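Local coordinates for multidrug resistance protein (Vibrio cholerae, PDB 1YC9) that serves as a trimeric outer membrane channel for drug efflux and could contribute to resistance to puromycin, acriflavine and tetraphenylarsonium chloride, at residues 132-137 against 258-263; 41-46 against 138-143; 357-362 against 427-432. The protein carries 1 engineered substitution. All coordinates share one frame; numbering follows the deposited sequence.

Interaction 1 (132-137 against 258-263); sequences AEAESV and HRADIT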
loop_
_atom_site.group_PDB
_atom_site.type_symbol
_atom_site.label_atom_id
_atom_site.label_comp_id
_atom_site.label_asym_id
_atom_site.label_seq_id
_atom_site.Cartn_x
_atom_site.Cartn_y
_atom_site.Cartn_z
ATOM N N ALA A 132 15.881 -12.459 -3.416
ATOM C CA ALA A 132 15.233 -12.162 -4.698
ATOM C C ALA A 132 14.803 -13.421 -5.479
ATOM O O ALA A 132 13.737 -13.466 -6.152
ATOM C CB ALA A 132 16.087 -11.300 -5.518
ATOM N N GLU A 133 15.619 -14.450 -5.363
ATOM C CA GLU A 133 15.290 -15.740 -5.990
ATOM C C GLU A 133 14.015 -16.318 -5.364
ATOM O O GLU A 133 13.099 -16.743 -6.066
ATOM C CB GLU A 133 16.470 -16.690 -5.883
ATOM C CG GLU A 133 17.613 -16.325 -6.787
ATOM C CD GLU A 133 18.874 -17.153 -6.573
ATOM O OE1 GLU A 133 18.901 -17.928 -5.605
ATOM O OE2 GLU A 133 19.827 -16.992 -7.373
ATOM N N ALA A 134 13.939 -16.276 -4.031
ATOM C CA ALA A 134 12.770 -16.721 -3.295
ATOM C C ALA A 134 11.564 -15.869 -3.651
ATOM O O ALA A 134 10.455 -16.388 -3.809
ATOM C CB ALA A 134 13.035 -16.669 -1.788
ATOM N N GLU A 135 11.756 -14.563 -3.802
ATOM C CA GLU A 135 10.636 -13.714 -4.139
ATOM C C GLU A 135 10.115 -13.995 -5.553
ATOM O O GLU A 135 8.922 -13.874 -5.784
ATOM C CB GLU A 135 10.983 -12.250 -3.950
ATOM C CG GLU A 135 11.106 -11.935 -2.469
ATOM C CD GLU A 135 11.419 -10.491 -2.192
ATOM O OE1 GLU A 135 11.983 -9.823 -3.072
ATOM O OE2 GLU A 135 11.099 -10.016 -1.067
ATOM N N SER A 136 10.974 -14.421 -6.465
ATOM C CA SER A 136 10.521 -14.805 -7.803
ATOM C C SER A 136 9.600 -16.039 -7.744
ATOM O O SER A 136 8.628 -16.121 -8.487
ATOM C CB SER A 136 11.675 -15.033 -8.790
ATOM O OG SER A 136 12.412 -16.165 -8.452
ATOM N N VAL A 137 9.910 -16.976 -6.849
ATOM C CA VAL A 137 9.008 -18.109 -6.600
ATOM C C VAL A 137 7.682 -17.619 -5.998
ATOM O O VAL A 137 6.592 -18.055 -6.419
ATOM C CB VAL A 137 9.686 -19.165 -5.681
ATOM C CG1 VAL A 137 8.738 -20.327 -5.317
ATOM C CG2 VAL A 137 10.952 -19.665 -6.369
ATOM N N HIS A 258 8.362 -24.625 2.348
ATOM C CA HIS A 258 8.137 -24.168 0.982
ATOM C C HIS A 258 7.665 -22.688 0.985
ATOM O O HIS A 258 7.256 -22.176 -0.058
ATOM C CB HIS A 258 7.163 -25.094 0.230
ATOM N N ARG A 259 7.729 -21.996 2.130
ATOM C CA ARG A 259 7.294 -20.596 2.138
ATOM C C ARG A 259 8.470 -19.749 1.670
ATOM O O ARG A 259 9.444 -19.529 2.427
ATOM C CB ARG A 259 6.859 -20.123 3.514
ATOM C CG ARG A 259 5.656 -20.840 4.087
ATOM C CD ARG A 259 4.364 -20.237 3.725
ATOM N NE ARG A 259 4.224 -18.781 3.943
ATOM C CZ ARG A 259 3.068 -18.180 4.214
ATOM N NH1 ARG A 259 1.992 -18.910 4.449
ATOM N NH2 ARG A 259 3.009 -16.874 4.363
ATOM N N ALA A 260 8.379 -19.287 0.434
ATOM C CA ALA A 260 9.397 -18.412 -0.134
ATOM C C ALA A 260 9.484 -17.075 0.628
ATOM O O ALA A 260 10.553 -16.507 0.730
ATOM C CB ALA A 260 9.126 -18.169 -1.622
ATOM N N ASP A 261 8.388 -16.577 1.183
ATOM C CA ASP A 261 8.423 -15.325 1.990
ATOM C C ASP A 261 9.272 -15.463 3.251
ATOM O O ASP A 261 10.035 -14.556 3.619
ATOM C CB ASP A 261 7.023 -14.785 2.309
ATOM C CG ASP A 261 6.135 -15.769 3.116
ATOM O OD1 ASP A 261 5.152 -15.327 3.766
ATOM O OD2 ASP A 261 6.321 -17.014 3.194
ATOM N N ILE A 262 9.168 -16.612 3.928
ATOM C CA ILE A 262 10.007 -16.883 5.085
ATOM C C ILE A 262 11.466 -17.005 4.638
ATOM O O ILE A 262 12.363 -16.462 5.281
ATOM C CB ILE A 262 9.569 -18.177 5.824
ATOM C CG1 ILE A 262 8.191 -17.966 6.437
ATOM C CG2 ILE A 262 10.575 -18.587 6.868
ATOM C CD1 ILE A 262 7.551 -19.214 7.014
ATOM N N THR A 263 11.728 -17.729 3.551
ATOM C CA THR A 263 13.081 -17.857 3.063
ATOM C C THR A 263 13.676 -16.480 2.746
ATOM O O THR A 263 14.795 -16.192 3.109
ATOM C CB THR A 263 13.068 -18.714 1.841
ATOM O OG1 THR A 263 12.606 -20.010 2.242
ATOM C CG2 THR A 263 14.463 -18.881 1.281
#
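Ala-134, on helix 117-183, and Ala-260, the first residue of helix 260-281, bring two helical backbones very close together, with their CA atoms only 4.9 Å apart. Each methyl leans on the other residue's carbonyl oxygen: Ala-260 CB lies 3.1 Å from Ala-134 O, a tight fit, and Ala-134 CB lies 3.5 Å from Ala-260 O. A side chain of a single carbon suits both places, because it lets the two backbones come this close. One turn further along the second helix, Thr-263 adds CG2, at 4.0 Å from Ala-134 CB. Its chi1 of -63° sets CG2 anti to the backbone N, which gives the methyl to the neighbouring helix and keeps OG1 beside its own N, on the side of the Arg-259 carbonyl.

Next comes Glu-135, whose carboxylate reaches along the flank to a salt bridge with Arg-268, farther down helix 260-281; the charge thus joins the same two helices beside the apolar seam. Ser-136 turns its back on this seam and packs on Leu-56 of helix 47-67. Val-137 comes round to the seam again, with CB 4.2 Å from Ala-260 CB, while its side chain also touches Phe-437 near the end of the modelled chain.

At the start of the second helix, on the side away from the contact, Arg-259 at the N-cap position grips Asp-261 side-on, NE to OD2 at 2.8 Å and NH2 to OD1 at 2.7 Å. Both oxygens lie close to the guanidinium plane, although the carboxylate is somewhat tilted against it, while NH1 forms a salt bridge with Glu-355 of helix 326-391. Between the two segments the interface is thus methyl against methyl and carbonyl, consistent with shape rather than polar bonding governing the spacing here.

Interaction 2 (41-46 against 138-143); sequences EALQHS and AARLMI
Arg-140 of helix 117-183 meets Leu-43 of segment 41-46 at its CG and again at its guanidinium end, the two side chains crossing at about a right angle. From CB, which sets off along the flank, the chain runs with CG anti to the backbone N (chi1 -170°) and stays extended as far as NE. CG makes the first touch, 3.8 Å from Leu-43 CD2. Farther out the other leucine methyl takes over: CD1 lies 4.0 Å from Arg-140 NE and sits over one face of the guanidinium, offset toward its rim. At the tip, NH1 bonds to Ala-24 O and NH2 to Asn-25 OD1, and Trp-27 packs against both arginine and leucine.

One turn along the helix from Arg-140, Ile-143 CG2 lies between Leu-43 CD2, at 3.8 Å, and Ala-42 CB, at 3.9 Å. Ser-46 OG hydrogen-bonds to Ala-42 O at 2.7 Å, in the carbonyl plane on a lone pair of that oxygen, just as the chain turns into helix 47-67.

Arginine therefore does two jobs here: its aliphatic stem and flat face join the apolar packing, leaving its N-H groups to bind the N-terminal segment.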
loop_
_atom_site.group_PDB
_atom_site.type_symbol
_atom_site.label_atom_id
_atom_site.label_comp_id
_atom_site.label_asym_id
_atom_site.label_seq_id
_atom_site.Cartn_x
_atom_site.Cartn_y
_atom_site.Cartn_z
ATOM N N GLU A 41 -0.698 -19.719 -19.724
ATOM C CA GLU A 41 -0.593 -18.467 -20.476
ATOM C C GLU A 41 0.071 -17.363 -19.651
ATOM O O GLU A 41 0.992 -16.694 -20.138
ATOM C CB GLU A 41 -1.973 -17.969 -20.935
ATOM C CG GLU A 41 -2.602 -18.729 -22.084
ATOM C CD GLU A 41 -4.096 -18.382 -22.219
ATOM O OE1 GLU A 41 -4.431 -17.202 -22.386
ATOM O OE2 GLU A 41 -4.944 -19.279 -22.122
ATOM N N ALA A 42 -0.427 -17.163 -18.434
ATOM C CA ALA A 42 0.074 -16.133 -17.535
ATOM C C ALA A 42 1.538 -16.371 -17.176
ATOM O O ALA A 42 2.274 -15.433 -17.048
ATOM C CB ALA A 42 -0.743 -16.085 -16.254
ATOM N N LEU A 43 1.928 -17.637 -16.957
ATOM C CA LEU A 43 3.309 -17.958 -16.610
ATOM C C LEU A 43 4.306 -17.963 -17.800
ATOM O O LEU A 43 5.507 -18.017 -17.601
ATOM C CB LEU A 43 3.343 -19.285 -15.858
ATOM C CG LEU A 43 2.666 -19.237 -14.472
ATOM C CD1 LEU A 43 2.768 -20.607 -13.771
ATOM C CD2 LEU A 43 3.197 -18.122 -13.556
ATOM N N GLN A 44 3.787 -17.909 -19.022
ATOM C CA GLN A 44 4.645 -17.894 -20.204
ATOM C C GLN A 44 4.989 -16.464 -20.609
ATOM O O GLN A 44 6.148 -16.133 -20.855
ATOM C CB GLN A 44 3.964 -18.619 -21.367
ATOM C CG GLN A 44 4.900 -18.977 -22.510
ATOM N N HIS A 45 3.962 -15.626 -20.672
ATOM C CA HIS A 45 4.105 -14.223 -20.969
ATOM C C HIS A 45 2.885 -13.490 -20.397
ATOM O O HIS A 45 1.754 -13.781 -20.758
ATOM C CB HIS A 45 4.207 -13.958 -22.480
ATOM C CG HIS A 45 4.686 -12.572 -22.815
ATOM N ND1 HIS A 45 3.823 -11.529 -23.087
ATOM C CD2 HIS A 45 5.937 -12.050 -22.880
ATOM C CE1 HIS A 45 4.520 -10.427 -23.318
ATOM N NE2 HIS A 45 5.805 -10.713 -23.196
ATOM N N SER A 46 3.143 -12.561 -19.484
ATOM C CA SER A 46 2.132 -11.651 -18.929
ATOM C C SER A 46 2.939 -10.551 -18.231
ATOM O O SER A 46 4.085 -10.784 -17.878
ATOM C CB SER A 46 1.213 -12.355 -17.946
ATOM O OG SER A 46 1.862 -12.739 -16.733
ATOM N N ALA A 138 7.761 -16.762 -4.981
ATOM C CA ALA A 138 6.559 -16.150 -4.401
ATOM C C ALA A 138 5.719 -15.445 -5.475
ATOM O O ALA A 138 4.476 -15.525 -5.427
ATOM C CB ALA A 138 6.898 -15.183 -3.242
ATOM N N ALA A 139 6.372 -14.833 -6.464
ATOM C CA ALA A 139 5.662 -14.125 -7.528
ATOM C C ALA A 139 4.934 -15.110 -8.437
ATOM O O ALA A 139 3.770 -14.869 -8.825
ATOM C CB ALA A 139 6.608 -13.230 -8.387
ATOM N N ARG A 140 5.581 -16.229 -8.751
ATOM C CA ARG A 140 4.911 -17.258 -9.497
ATOM C C ARG A 140 3.651 -17.724 -8.760
ATOM O O ARG A 140 2.594 -17.889 -9.366
ATOM C CB ARG A 140 5.847 -18.428 -9.676
ATOM C CG ARG A 140 5.330 -19.470 -10.652
ATOM C CD ARG A 140 5.968 -20.812 -10.409
ATOM N NE ARG A 140 5.875 -21.715 -11.558
ATOM C CZ ARG A 140 5.243 -22.881 -11.547
ATOM N NH1 ARG A 140 4.558 -23.272 -10.480
ATOM N NH2 ARG A 140 5.261 -23.655 -12.624
ATOM N N LEU A 141 3.783 -17.937 -7.453
ATOM C CA LEU A 141 2.673 -18.373 -6.612
ATOM C C LEU A 141 1.553 -17.352 -6.587
ATOM O O LEU A 141 0.380 -17.708 -6.606
ATOM C CB LEU A 141 3.161 -18.625 -5.187
ATOM C CG LEU A 141 2.596 -19.704 -4.252
ATOM C CD1 LEU A 141 2.100 -19.123 -2.918
ATOM C CD2 LEU A 141 1.629 -20.719 -4.884
ATOM N N MET A 142 1.918 -16.076 -6.537
ATOM C CA MET A 142 0.934 -15.002 -6.477
ATOM C C MET A 142 0.143 -14.910 -7.778
ATOM O O MET A 142 -1.048 -14.602 -7.773
ATOM C CB MET A 142 1.617 -13.664 -6.182
ATOM C CG MET A 142 0.674 -12.473 -6.184
ATOM S SD MET A 142 1.490 -10.939 -5.697
ATOM C CE MET A 142 2.743 -10.805 -6.969
ATOM N N ILE A 143 0.818 -15.184 -8.890
ATOM C CA ILE A 143 0.169 -15.231 -10.198
ATOM C C ILE A 143 -0.792 -16.411 -10.320
ATOM O O ILE A 143 -1.971 -16.255 -10.673
ATOM C CB ILE A 143 1.228 -15.262 -11.328
ATOM C CG1 ILE A 143 1.976 -13.921 -11.377
ATOM C CG2 ILE A 143 0.610 -15.495 -12.685
ATOM C CD1 ILE A 143 3.260 -13.975 -12.167
#

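Interaction 3 (357-362 against 427-432); sequences ADVVTS and LALIHA
The long helices 326-391 and 398-433 follow one another through a short turn and pack as an antiparallel hairpin, part of the helical barrel built by outer membrane factors such as TolC. Here their short segments run at 157° to each other, with axes 9.4 Å apart, and Val-359 is the side chain that bridges the gap. Its chi1 of 173° sets CG1 anti to the backbone N and spreads the two methyls over different neighbours. CG1 lies 3.8 Å from Leu-429 CB and also touches CD1 of that leucine, whose side chain crosses the valine at about a right angle. CG2 settles over the backbone between two alanines one turn apart, 3.7 Å from Ala-428 CB and 4.1 Å from Ala-432 CB. Alanine suits both positions because its short methyl leaves the helix surface shallow enough for a branched valine to reach the main chain, where CG2 comes within 3.5 Å of Ala-428 O.

Another side of helix 326-391 faces the second subunit: Asp-358 and Thr-361 bond there to Asn-218 of that neighbouring chain, and Ser-362 to its Glu-211. Thr-361 also turns back on its own helix, OG1 giving a 3.0 Å hydrogen bond to Ala-357 O from above the carbonyl plane, while Thr-361 N reaches that oxygen from the opposite face.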
loop_
_atom_site.group_PDB
_atom_site.type_symbol
_atom_site.label_atom_id
_atom_site.label_comp_id
_atom_site.label_asym_id
_atom_site.label_seq_id
_atom_site.Cartn_x
_atom_site.Cartn_y
_atom_site.Cartn_z
ATOM N N ALA A 357 -3.010 -21.970 10.276
ATOM C CA ALA A 357 -3.980 -22.213 11.305
ATOM C C ALA A 357 -5.399 -21.949 10.824
ATOM O O ALA A 357 -6.305 -22.705 11.191
ATOM C CB ALA A 357 -3.710 -21.413 12.570
ATOM N N ASP A 358 -5.587 -20.905 10.008
ATOM C CA ASP A 358 -6.916 -20.532 9.510
ATOM C C ASP A 358 -7.408 -21.551 8.501
ATOM O O ASP A 358 -8.562 -21.949 8.539
ATOM C CB ASP A 358 -6.916 -19.161 8.867
ATOM C CG ASP A 358 -7.050 -18.025 9.880
ATOM O OD1 ASP A 358 -6.945 -18.245 11.091
ATOM O OD2 ASP A 358 -7.236 -16.835 9.523
ATOM N N VAL A 359 -6.525 -22.000 7.616
ATOM C CA VAL A 359 -6.906 -23.009 6.637
ATOM C C VAL A 359 -7.372 -24.293 7.347
ATOM O O VAL A 359 -8.405 -24.857 6.995
ATOM C CB VAL A 359 -5.785 -23.371 5.653
ATOM C CG1 VAL A 359 -6.238 -24.571 4.783
ATOM C CG2 VAL A 359 -5.389 -22.179 4.791
ATOM N N VAL A 360 -6.651 -24.684 8.365
ATOM C CA VAL A 360 -6.991 -25.849 9.179
ATOM C C VAL A 360 -8.327 -25.637 9.886
ATOM O O VAL A 360 -9.233 -26.470 9.822
ATOM C CB VAL A 360 -5.915 -26.157 10.262
ATOM C CG1 VAL A 360 -6.398 -27.233 11.234
ATOM C CG2 VAL A 360 -4.584 -26.574 9.623
ATOM N N THR A 361 -8.481 -24.490 10.518
ATOM C CA THR A 361 -9.724 -24.173 11.181
ATOM C C THR A 361 -10.896 -24.283 10.231
ATOM O O THR A 361 -11.900 -24.925 10.539
ATOM C CB THR A 361 -9.641 -22.749 11.768
ATOM O OG1 THR A 361 -8.787 -22.778 12.921
ATOM C CG2 THR A 361 -10.958 -22.300 12.268
ATOM N N SER A 362 -10.774 -23.680 9.063
ATOM C CA SER A 362 -11.892 -23.589 8.182
ATOM C C SER A 362 -12.151 -24.939 7.475
ATOM O O SER A 362 -13.300 -25.297 7.216
ATOM C CB SER A 362 -11.696 -22.474 7.173
ATOM O OG SER A 362 -11.638 -21.198 7.836
ATOM N N LEU A 427 -7.333 -24.176 -2.335
ATOM C CA LEU A 427 -6.412 -23.178 -2.818
ATOM C C LEU A 427 -5.730 -22.412 -1.694
ATOM O O LEU A 427 -4.562 -22.080 -1.802
ATOM C CB LEU A 427 -7.109 -22.214 -3.794
ATOM C CG LEU A 427 -7.734 -22.805 -5.050
ATOM C CD1 LEU A 427 -8.593 -21.692 -5.769
ATOM C CD2 LEU A 427 -6.653 -23.302 -5.999
ATOM N N ALA A 428 -6.445 -22.116 -0.614
ATOM C CA ALA A 428 -5.883 -21.428 0.544
ATOM C C ALA A 428 -4.775 -22.271 1.202
ATOM O O ALA A 428 -3.778 -21.761 1.712
ATOM C CB ALA A 428 -6.930 -21.179 1.542
ATOM N N LEU A 429 -4.944 -23.578 1.153
ATOM C CA LEU A 429 -3.930 -24.468 1.707
ATOM C C LEU A 429 -2.679 -24.393 0.847
ATOM O O LEU A 429 -1.564 -24.376 1.371
ATOM C CB LEU A 429 -4.454 -25.916 1.759
ATOM C CG LEU A 429 -3.444 -27.006 2.218
ATOM C CD1 LEU A 429 -3.070 -26.758 3.647
ATOM C CD2 LEU A 429 -4.106 -28.388 2.068
ATOM N N ILE A 430 -2.848 -24.436 -0.469
ATOM C CA ILE A 430 -1.731 -24.408 -1.359
ATOM C C ILE A 430 -0.976 -23.115 -1.148
ATOM O O ILE A 430 0.235 -23.106 -1.014
ATOM C CB ILE A 430 -2.190 -24.565 -2.803
ATOM C CG1 ILE A 430 -2.597 -26.026 -3.037
ATOM C CG2 ILE A 430 -1.137 -24.166 -3.748
ATOM C CD1 ILE A 430 -3.180 -26.311 -4.360
ATOM N N HIS A 431 -1.713 -22.013 -1.053
ATOM C CA HIS A 431 -1.089 -20.717 -0.775
ATOM C C HIS A 431 -0.356 -20.686 0.573
ATOM O O HIS A 431 0.785 -20.198 0.671
ATOM C CB HIS A 431 -2.123 -19.618 -0.909
ATOM C CG HIS A 431 -1.528 -18.265 -0.887
ATOM N ND1 HIS A 431 -1.181 -17.641 0.285
ATOM C CD2 HIS A 431 -1.145 -17.443 -1.893
ATOM C CE1 HIS A 431 -0.644 -16.469 0.005
ATOM N NE2 HIS A 431 -0.604 -16.332 -1.312
ATOM N N ALA A 432 -0.960 -21.253 1.596
ATOM C CA ALA A 432 -0.431 -21.207 2.950
ATOM C C ALA A 432 0.828 -22.041 3.051
ATOM O O ALA A 432 1.731 -21.716 3.807
ATOM C CB ALA A 432 -1.440 -21.691 3.932
#

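Overall arrangement
Interactions 1 and 2 use consecutive turns of helix 117-183, their centres 14 Å apart, so this one helix carries helix 260-281 and segment 41-46; Ala-260 CB even packs on Ala-138 N, at 3.9 Å. Interaction 3, about 18 Å from interaction 1 centre to centre, is tied to it by Arg-259 NH1, which probably bonds to Ala-432 O at 2.9 Å. Between interactions 2 and 3, about 21 Å apart centre to centre, Leu-141 CD1 touches His-431 CD2 at 3.8 Å. All three thus belong to one connected region of the helical domain. A bound mercury ion lies about 10 Å from the side chain of Ile-143 in interaction 2.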